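Chitin oligosaccharide binding protein NagB2 (Paenibacillus sp. FPU-7, PDB 7EHU) binds the chitin oligosaccharides N,N'-diacetylchitobiose and N,N',N''-triacetylchitotriose, probably as the extracellular solute-binding component of a bacterial ABC sugar importer. Local coordinates at residues A[169-172]-A[173-176]; A[238-241]-A[242-246]; A[282-285]-A[286-289]; A[421-424]-A[425-429]. One frame throughout, in Å; residues are numbered along the deposited sequence. Where two conformers were deposited one is given.

All four contacts are local, each within one turn or two of the chain, and they lie on the outer parts of a periplasmic-binding-protein fold. Contacts 1 and 2 are neighbours, their centres 14 Å apart: Trp170 at the start of helix 170-182 meets Arg238 of helix 230-244 in a cation-pi interaction, with Trp170 NE1 3.2 Å from Arg238 NH1. Contact 4, on helix 414-430, comes within about 10 Å of contact 2 between nearest atoms. Contact 3 lies across the chain's centre from contact 4, 42 Å between centres. A bound N-acetylglucosamine lies about 8 Å from the Ile282 side chain in contact 3, and one lies about 13 Å from that of Met421 in contact 4.

Contact 1. Residues A[169-172]-A[173-176]; sequences TWDE and FTKA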
# COMPACT_ATOMS: atom_id res chain seq x y z
N THR A 169 -0.66 -22.99 5.82
CA THR A 169 -0.43 -23.55 4.50
C THR A 169 -1.66 -23.35 3.63
O THR A 169 -2.76 -23.09 4.13
CB THR A 169 -0.15 -25.05 4.57
OG1 THR A 169 -1.38 -25.69 4.95
CG2 THR A 169 0.98 -25.38 5.56
N TRP A 170 -1.46 -23.46 2.32
CA TRP A 170 -2.56 -23.29 1.38
C TRP A 170 -3.67 -24.31 1.65
O TRP A 170 -4.86 -23.97 1.57
CB TRP A 170 -2.05 -23.39 -0.06
CG TRP A 170 -3.13 -23.19 -1.08
CD1 TRP A 170 -3.79 -24.15 -1.80
CD2 TRP A 170 -3.71 -21.93 -1.47
NE1 TRP A 170 -4.74 -23.57 -2.61
CE2 TRP A 170 -4.71 -22.21 -2.42
CE3 TRP A 170 -3.49 -20.61 -1.09
CZ2 TRP A 170 -5.47 -21.21 -3.02
CZ3 TRP A 170 -4.25 -19.61 -1.68
CH2 TRP A 170 -5.23 -19.92 -2.63
N ASP A 171 -3.30 -25.54 1.98
CA ASP A 171 -4.31 -26.56 2.24
C ASP A 171 -5.13 -26.22 3.48
O ASP A 171 -6.35 -26.42 3.50
CB ASP A 171 -3.66 -27.94 2.33
CG ASP A 171 -3.30 -28.51 0.95
OD1 ASP A 171 -2.55 -29.51 0.89
OD2 ASP A 171 -3.75 -27.95 -0.08
N GLU A 172 -4.49 -25.69 4.53
CA GLU A 172 -5.25 -25.26 5.70
C GLU A 172 -6.13 -24.07 5.36
O GLU A 172 -7.25 -23.94 5.88
CB GLU A 172 -4.30 -24.91 6.85
CG GLU A 172 -3.51 -26.08 7.44
CD GLU A 172 -2.50 -25.67 8.52
OE1 GLU A 172 -2.15 -24.48 8.65
OE2 GLU A 172 -2.03 -26.57 9.26
N PHE A 173 -5.65 -23.19 4.49
CA PHE A 173 -6.40 -22.01 4.07
C PHE A 173 -7.65 -22.43 3.30
O PHE A 173 -8.76 -21.96 3.59
CB PHE A 173 -5.47 -21.14 3.22
CG PHE A 173 -6.08 -19.85 2.71
CD1 PHE A 173 -6.40 -18.80 3.57
CD2 PHE A 173 -6.28 -19.66 1.36
CE1 PHE A 173 -6.93 -17.61 3.08
CE2 PHE A 173 -6.80 -18.48 0.88
CZ PHE A 173 -7.14 -17.46 1.73
N THR A 174 -7.50 -23.33 2.33
CA THR A 174 -8.68 -23.78 1.59
C THR A 174 -9.64 -24.53 2.51
O THR A 174 -10.86 -24.40 2.35
CB THR A 174 -8.29 -24.63 0.36
OG1 THR A 174 -7.57 -25.79 0.76
CG2 THR A 174 -7.42 -23.85 -0.61
N LYS A 175 -9.13 -25.26 3.50
CA LYS A 175 -10.03 -25.92 4.43
C LYS A 175 -10.84 -24.88 5.21
O LYS A 175 -12.05 -25.06 5.44
CB LYS A 175 -9.29 -26.88 5.37
CG LYS A 175 -10.31 -27.52 6.27
CD LYS A 175 -11.11 -28.51 5.38
CE LYS A 175 -12.34 -29.06 6.03
NZ LYS A 175 -13.16 -27.76 5.96
N ALA A 176 -10.21 -23.79 5.61
CA ALA A 176 -10.93 -22.74 6.32
C ALA A 176 -11.98 -22.09 5.43
O ALA A 176 -13.11 -21.83 5.88
CB ALA A 176 -9.93 -21.69 6.79
O HOH W 1 -6.09 -26.92 -1.22
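The methyl group of Thr174 sits over one face of the Trp170 indole, a CH-pi contact in which CG2 lies 3.7 Å from the centroid of the five-membered ring. CG2 is displaced toward the rim, on the NE1 side. Along the same indole, the six-membered ring meets Phe173 obliquely, with the planes at 43° and Trp170 CZ3 3.7 Å from Phe173 CD2. The indole reaches both partners because its CG stands anti to the backbone N (chi1 -178°), which carries the ring along the helix although the CB bond leads away from the next turn. Arg238 adds a cation-pi contact to the indole, and Phe173 in turn meets the ring of Phe151.

The polar side of Thr174 is bridged to Asp171 by a water, which donates to Asp171 OD2 at 2.8 Å and lies 2.7 Å from Thr174 OG1. Behind these side chains runs the first turn of helix 170-182. Thr169 is its N-cap: OG1 accepts from Glu172 N at 3.1 Å in a nearly straight bond of 164°, while Thr169 O receives Phe173 N. Glu172 reaches back, OE1 accepting from Lys168 N. The chemistry thus divides round the helix start: Thr169 OG1 takes up the Glu172 amide, which has no preceding turn to bond to, Glu172 OE1 ties the helix to the residue before the cap, and the aromatic pair provides an apolar surface.

Contact 2. Residues A[238-241]-A[242-246]; sequences RLKD and LKDKG
Lys245 curls back along the helix to meet Asp241, and its NZ donates to Asp241 OD2 at 2.7 Å, closing an i to i+4 salt bridge. The ammonium comes in on the syn lone pair of OD2, the side of the other carboxylate oxygen. Bends at chi2 and chi4 turn the lysine chain, while Asp241 has its CG anti to the backbone N (chi1 -162°), which swings the carboxylate toward the following turn. The lysine's CG also rests 3.2 Å from Asp241 O.

Lys240 and Asp244 form a second, looser i to i+4 pair. The Lys240 chain passes obliquely across the Asp244 carboxylate, CE lying 3.4 Å from Asp244 OD1. Its NZ is 3.8 Å from that oxygen, a long salt bridge supplemented by a water that accepts from NZ and donates to OD1. The same NZ also hydrogen-bonds Leu407 O. Between the two pairs the carboxylates of Asp241 and Asp244 approach to 4.6 Å (OD1 to OD2), and a second water donates to both oxygens, which would probably ease the repulsion.

Gly246, with a positive phi of 78° and two bonds back into the last turn, makes a Schellman motif. Opposite in character to the charged pairs, Leu239 packs on Ala204 and Leu207 of helix 197-212 and on Leu407 of helix 394-408. Helix 230-244 therefore joins both of these, while Arg238, salt-bridged to Asp234, packs on Leu207 and Thr211 of helix 197-212.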
# COMPACT_ATOMS: atom_id res chain seq x y z
N ARG A 238 -5.62 -19.45 -9.37
CA ARG A 238 -6.11 -19.54 -8.00
C ARG A 238 -7.00 -18.35 -7.64
O ARG A 238 -8.00 -18.52 -6.93
CB ARG A 238 -4.93 -19.68 -7.04
CG ARG A 238 -4.20 -21.02 -7.12
CD ARG A 238 -2.89 -20.97 -6.38
NE ARG A 238 -2.01 -22.09 -6.71
CZ ARG A 238 -1.80 -23.16 -5.96
NH1 ARG A 238 -2.37 -23.31 -4.78
NH2 ARG A 238 -0.94 -24.06 -6.40
N LEU A 239 -6.64 -17.14 -8.07
CA LEU A 239 -7.48 -15.97 -7.81
C LEU A 239 -8.87 -16.19 -8.38
O LEU A 239 -9.88 -15.96 -7.71
CB LEU A 239 -6.86 -14.73 -8.43
CG LEU A 239 -7.60 -13.40 -8.24
CD1 LEU A 239 -7.70 -12.98 -6.78
CD2 LEU A 239 -6.93 -12.32 -9.06
N LYS A 240 -8.93 -16.63 -9.64
CA LYS A 240 -10.21 -16.93 -10.26
C LYS A 240 -10.96 -18.01 -9.49
O LYS A 240 -12.17 -17.89 -9.27
CB LYS A 240 -9.97 -17.33 -11.72
CG LYS A 240 -11.20 -17.63 -12.55
CD LYS A 240 -12.20 -16.49 -12.54
CE LYS A 240 -13.40 -16.79 -13.43
NZ LYS A 240 -14.36 -15.66 -13.40
N ASP A 241 -10.26 -19.05 -9.03
CA ASP A 241 -10.94 -20.12 -8.30
C ASP A 241 -11.54 -19.62 -6.99
O ASP A 241 -12.61 -20.06 -6.59
CB ASP A 241 -10.00 -21.31 -8.06
CG ASP A 241 -10.76 -22.59 -7.71
OD1 ASP A 241 -11.54 -23.09 -8.57
OD2 ASP A 241 -10.60 -23.11 -6.58
N LEU A 242 -10.88 -18.67 -6.32
CA LEU A 242 -11.45 -18.12 -5.10
C LEU A 242 -12.79 -17.44 -5.37
O LEU A 242 -13.70 -17.48 -4.54
CB LEU A 242 -10.50 -17.09 -4.50
CG LEU A 242 -9.19 -17.60 -3.90
CD1 LEU A 242 -8.33 -16.42 -3.48
CD2 LEU A 242 -9.42 -18.52 -2.72
N LYS A 243 -12.90 -16.74 -6.51
CA LYS A 243 -14.17 -16.12 -6.88
C LYS A 243 -15.19 -17.17 -7.30
O LYS A 243 -16.35 -17.11 -6.88
CB LYS A 243 -13.92 -15.10 -8.00
CG LYS A 243 -15.14 -14.32 -8.53
CD LYS A 243 -15.66 -13.28 -7.55
CE LYS A 243 -16.91 -12.59 -8.09
NZ LYS A 243 -18.10 -13.50 -8.18
N ASP A 244 -14.77 -18.15 -8.12
CA ASP A 244 -15.68 -19.19 -8.61
C ASP A 244 -16.33 -19.94 -7.47
O ASP A 244 -17.49 -20.36 -7.57
CB ASP A 244 -14.92 -20.21 -9.47
CG ASP A 244 -14.54 -19.68 -10.83
OD1 ASP A 244 -15.17 -18.69 -11.28
OD2 ASP A 244 -13.61 -20.24 -11.47
N LYS A 245 -15.58 -20.18 -6.39
CA LYS A 245 -16.07 -20.92 -5.24
C LYS A 245 -16.95 -20.09 -4.32
O LYS A 245 -17.51 -20.63 -3.36
CB LYS A 245 -14.85 -21.44 -4.44
CG LYS A 245 -14.03 -22.55 -5.12
CD LYS A 245 -14.35 -23.94 -4.59
CE LYS A 245 -13.63 -25.05 -5.36
NZ LYS A 245 -12.15 -24.97 -5.28
N GLY A 246 -17.09 -18.78 -4.56
CA GLY A 246 -17.80 -17.93 -3.63
C GLY A 246 -17.00 -17.54 -2.41
O GLY A 246 -17.57 -17.08 -1.41
O HOH W 2 -15.41 -16.11 -10.99
O HOH W 3 -11.62 -22.13 -11.04

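Contact 3. Residues A[282-285]-A[286-289]; sequences ILDK and DKST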
# COMPACT_ATOMS: atom_id res chain seq x y z
N ILE A 282 -10.03 -1.00 11.44
CA ILE A 282 -10.41 -2.28 12.02
C ILE A 282 -10.49 -2.22 13.54
O ILE A 282 -11.20 -3.03 14.14
CB ILE A 282 -9.45 -3.35 11.45
CG1 ILE A 282 -9.75 -3.52 9.96
CG2 ILE A 282 -9.57 -4.65 12.19
CD1 ILE A 282 -8.69 -4.20 9.18
N LEU A 283 -9.82 -1.26 14.16
CA LEU A 283 -9.87 -1.09 15.61
C LEU A 283 -10.81 0.02 16.05
O LEU A 283 -10.99 0.21 17.25
CB LEU A 283 -8.46 -0.86 16.15
CG LEU A 283 -7.48 -2.02 15.93
CD1 LEU A 283 -6.16 -1.68 16.57
CD2 LEU A 283 -8.02 -3.33 16.48
N ASP A 284 -11.42 0.74 15.12
CA ASP A 284 -12.20 1.92 15.46
C ASP A 284 -13.34 1.57 16.41
O ASP A 284 -14.23 0.80 16.06
CB ASP A 284 -12.79 2.47 14.16
CG ASP A 284 -13.50 3.79 14.35
OD1 ASP A 284 -12.82 4.82 14.18
OD2 ASP A 284 -14.70 3.79 14.70
N LYS A 285 -13.36 2.21 17.58
CA LYS A 285 -14.38 1.84 18.57
C LYS A 285 -15.79 2.20 18.13
O LYS A 285 -16.73 1.50 18.50
CB LYS A 285 -14.02 2.43 19.92
CG LYS A 285 -12.70 1.84 20.47
CD LYS A 285 -12.54 1.84 22.00
CE LYS A 285 -11.44 0.91 22.51
NZ LYS A 285 -11.65 -0.48 22.07
N ASP A 286 -15.95 3.26 17.32
CA ASP A 286 -17.28 3.67 16.90
C ASP A 286 -17.89 2.77 15.85
O ASP A 286 -19.13 2.65 15.78
CB ASP A 286 -17.26 5.10 16.35
CG ASP A 286 -16.99 6.14 17.41
OD1 ASP A 286 -17.28 5.91 18.61
OD2 ASP A 286 -16.48 7.22 17.05
N LYS A 287 -17.05 2.13 15.03
CA LYS A 287 -17.54 1.49 13.81
C LYS A 287 -17.18 0.02 13.67
O LYS A 287 -17.89 -0.70 12.94
CB LYS A 287 -17.00 2.22 12.58
CG LYS A 287 -17.51 3.64 12.46
CD LYS A 287 -16.72 4.44 11.44
CE LYS A 287 -16.85 3.91 10.03
NZ LYS A 287 -15.58 4.14 9.27
N SER A 288 -16.10 -0.45 14.28
CA SER A 288 -15.66 -1.83 14.11
C SER A 288 -16.24 -2.74 15.19
O SER A 288 -15.85 -2.66 16.36
CB SER A 288 -14.14 -1.95 14.13
OG SER A 288 -13.83 -3.32 14.03
N THR A 289 -17.12 -3.65 14.78
CA THR A 289 -17.64 -4.63 15.72
C THR A 289 -16.67 -5.79 15.94
O THR A 289 -16.94 -6.62 16.80
CB THR A 289 -18.97 -5.21 15.22
OG1 THR A 289 -18.79 -5.75 13.91
CG2 THR A 289 -20.08 -4.14 15.21
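Asp284 O is gripped by two backbone amides of the loop joining helix 279-283 to strand 294-297. Ser288 N, in the i+4 to i bond of an alpha-turn, approaches it in the carbonyl plane at 2.9 Å, whereas Lys287 N comes from above that plane at 3.3 Å. The carboxylate of the same aspartate folds over the turn too: with CG anti to its own N (chi1 -174°), OD2 comes 2.9 Å from Lys287 N, a weak bond bent to 120°. OD2 also lies against the Lys287 CB and CG methylenes. The ammonium end of that lysine goes to Tyr265 OH.

Ser288 draws the far end of the turn back to the helix. Its OG donates to Ile282 O at 2.6 Å, reaching the carbonyl 45° out of its plane. That hydroxyl is itself an acceptor for Val290 N, so it links the helix end to the following chain. An alanine here is likely to leave Ile282 O and Val290 N without this shared partner and the turn less firmly tied to the helix. Beside it, Ile282 and Leu283 pack on Leu370 of helix 369-379.

Asp284 OD2 and Asp286 OD2 are 4.5 Å apart, so two like charges share the turn. The weak bond from Lys287 N may offset a little of that repulsion, and the turn's shape rests on backbone carbonyls receiving NH and OH donors.

Contact 4. Residues A[421-424]-A[425-429]; sequences MQKV and QDEAN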
# COMPACT_ATOMS: atom_id res chain seq x y z
N MET A 421 -1.41 -9.12 -20.43
CA MET A 421 -0.39 -8.49 -19.59
C MET A 421 0.97 -8.54 -20.24
O MET A 421 1.71 -7.55 -20.21
CB MET A 421 -0.36 -9.16 -18.23
CG MET A 421 -1.50 -8.83 -17.30
SD MET A 421 -1.82 -7.03 -17.14
CE MET A 421 -0.31 -6.41 -16.63
N GLN A 422 1.33 -9.66 -20.85
CA GLN A 422 2.65 -9.71 -21.48
C GLN A 422 2.71 -8.82 -22.72
O GLN A 422 3.76 -8.24 -23.01
CB GLN A 422 3.06 -11.14 -21.82
CG GLN A 422 4.54 -11.29 -22.18
CD GLN A 422 5.45 -10.74 -21.09
OE1 GLN A 422 5.18 -10.91 -19.90
NE2 GLN A 422 6.53 -10.08 -21.48
N LYS A 423 1.59 -8.65 -23.43
CA LYS A 423 1.57 -7.73 -24.56
C LYS A 423 1.87 -6.31 -24.10
O LYS A 423 2.72 -5.63 -24.68
CB LYS A 423 0.21 -7.82 -25.26
CG LYS A 423 0.10 -6.99 -26.53
CD LYS A 423 -1.28 -7.15 -27.19
CE LYS A 423 -1.68 -5.92 -28.02
NZ LYS A 423 -0.52 -5.04 -28.37
N VAL A 424 1.20 -5.86 -23.03
CA VAL A 424 1.46 -4.51 -22.53
C VAL A 424 2.87 -4.41 -21.94
O VAL A 424 3.54 -3.37 -22.09
CB VAL A 424 0.37 -3.96 -21.58
CG1 VAL A 424 -0.99 -3.95 -22.28
CG2 VAL A 424 0.31 -4.74 -20.26
N GLN A 425 3.34 -5.48 -21.29
CA GLN A 425 4.68 -5.46 -20.71
C GLN A 425 5.75 -5.33 -21.78
O GLN A 425 6.72 -4.57 -21.63
CB GLN A 425 4.91 -6.75 -19.93
CG GLN A 425 6.20 -6.78 -19.13
CD GLN A 425 6.18 -5.74 -18.04
OE1 GLN A 425 5.47 -5.90 -17.05
NE2 GLN A 425 6.95 -4.68 -18.19
N ASP A 426 5.59 -6.08 -22.88
CA ASP A 426 6.52 -5.98 -24.00
C ASP A 426 6.52 -4.58 -24.58
O ASP A 426 7.59 -4.04 -24.90
CB ASP A 426 6.12 -6.98 -25.09
CG ASP A 426 6.47 -8.42 -24.74
OD1 ASP A 426 7.34 -8.64 -23.89
OD2 ASP A 426 5.90 -9.33 -25.37
N GLU A 427 5.34 -3.98 -24.74
CA GLU A 427 5.23 -2.61 -25.25
C GLU A 427 5.94 -1.63 -24.32
O GLU A 427 6.68 -0.76 -24.78
CB GLU A 427 3.76 -2.24 -25.45
CG GLU A 427 3.14 -2.92 -26.67
CD GLU A 427 1.62 -3.04 -26.65
OE1 GLU A 427 0.98 -2.78 -25.61
OE2 GLU A 427 1.07 -3.44 -27.70
N ALA A 428 5.74 -1.79 -23.02
CA ALA A 428 6.35 -0.88 -22.06
C ALA A 428 7.86 -1.05 -22.02
O ALA A 428 8.59 -0.07 -21.84
CB ALA A 428 5.76 -1.11 -20.67
N ASN A 429 8.34 -2.29 -22.18
CA ASN A 429 9.78 -2.53 -22.13
C ASN A 429 10.47 -1.97 -23.36
O ASN A 429 11.63 -1.54 -23.29
CB ASN A 429 10.06 -4.02 -22.01
CG ASN A 429 9.68 -4.57 -20.63
OD1 ASN A 429 9.39 -3.81 -19.69
ND2 ASN A 429 9.70 -5.90 -20.50
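This is an i to i+4 side-chain contact within helix 414-430, the last helix of the chain, where Gln422 donates through NE2 to Asp426 OD1 at 2.9 Å. The amide meets that oxygen from above the carboxylate plane, 53° out of it, and the two flat groups are turned 69° against each other. Bending at chi2 (55°) brings the end of Gln422 toward the next turn, while its OE1 accepts from Trp227 N. Gln422 therefore uses both ends of its amide, and a leucine in its place would probably leave Trp227 N and Asp426 OD1 without these partners.

The helix belongs to a solute-binding protein of the periplasmic-binding-protein clan, and its inner side lies against helix 394-408, where Met421 packs on Val396, Thr399 and Leu400. Gln425 continues that side: CB stands 3.3 Å from Met421 O, and the amide is fixed from several directions. NE2 donates to Asn429 OD1 at 3.0 Å, arriving above the carbonyl plane, and to Gln393 OE1; OE1 accepts from Trp227 NE1.

On the solvent side Lys423 NZ and Glu427 OE2 are modelled too close together, so a salt bridge between these opposite charges is plausible but doubtful in its geometry. The backbone bond from Ala428 N to Val424 O, at 2.9 Å, carries the helix onward.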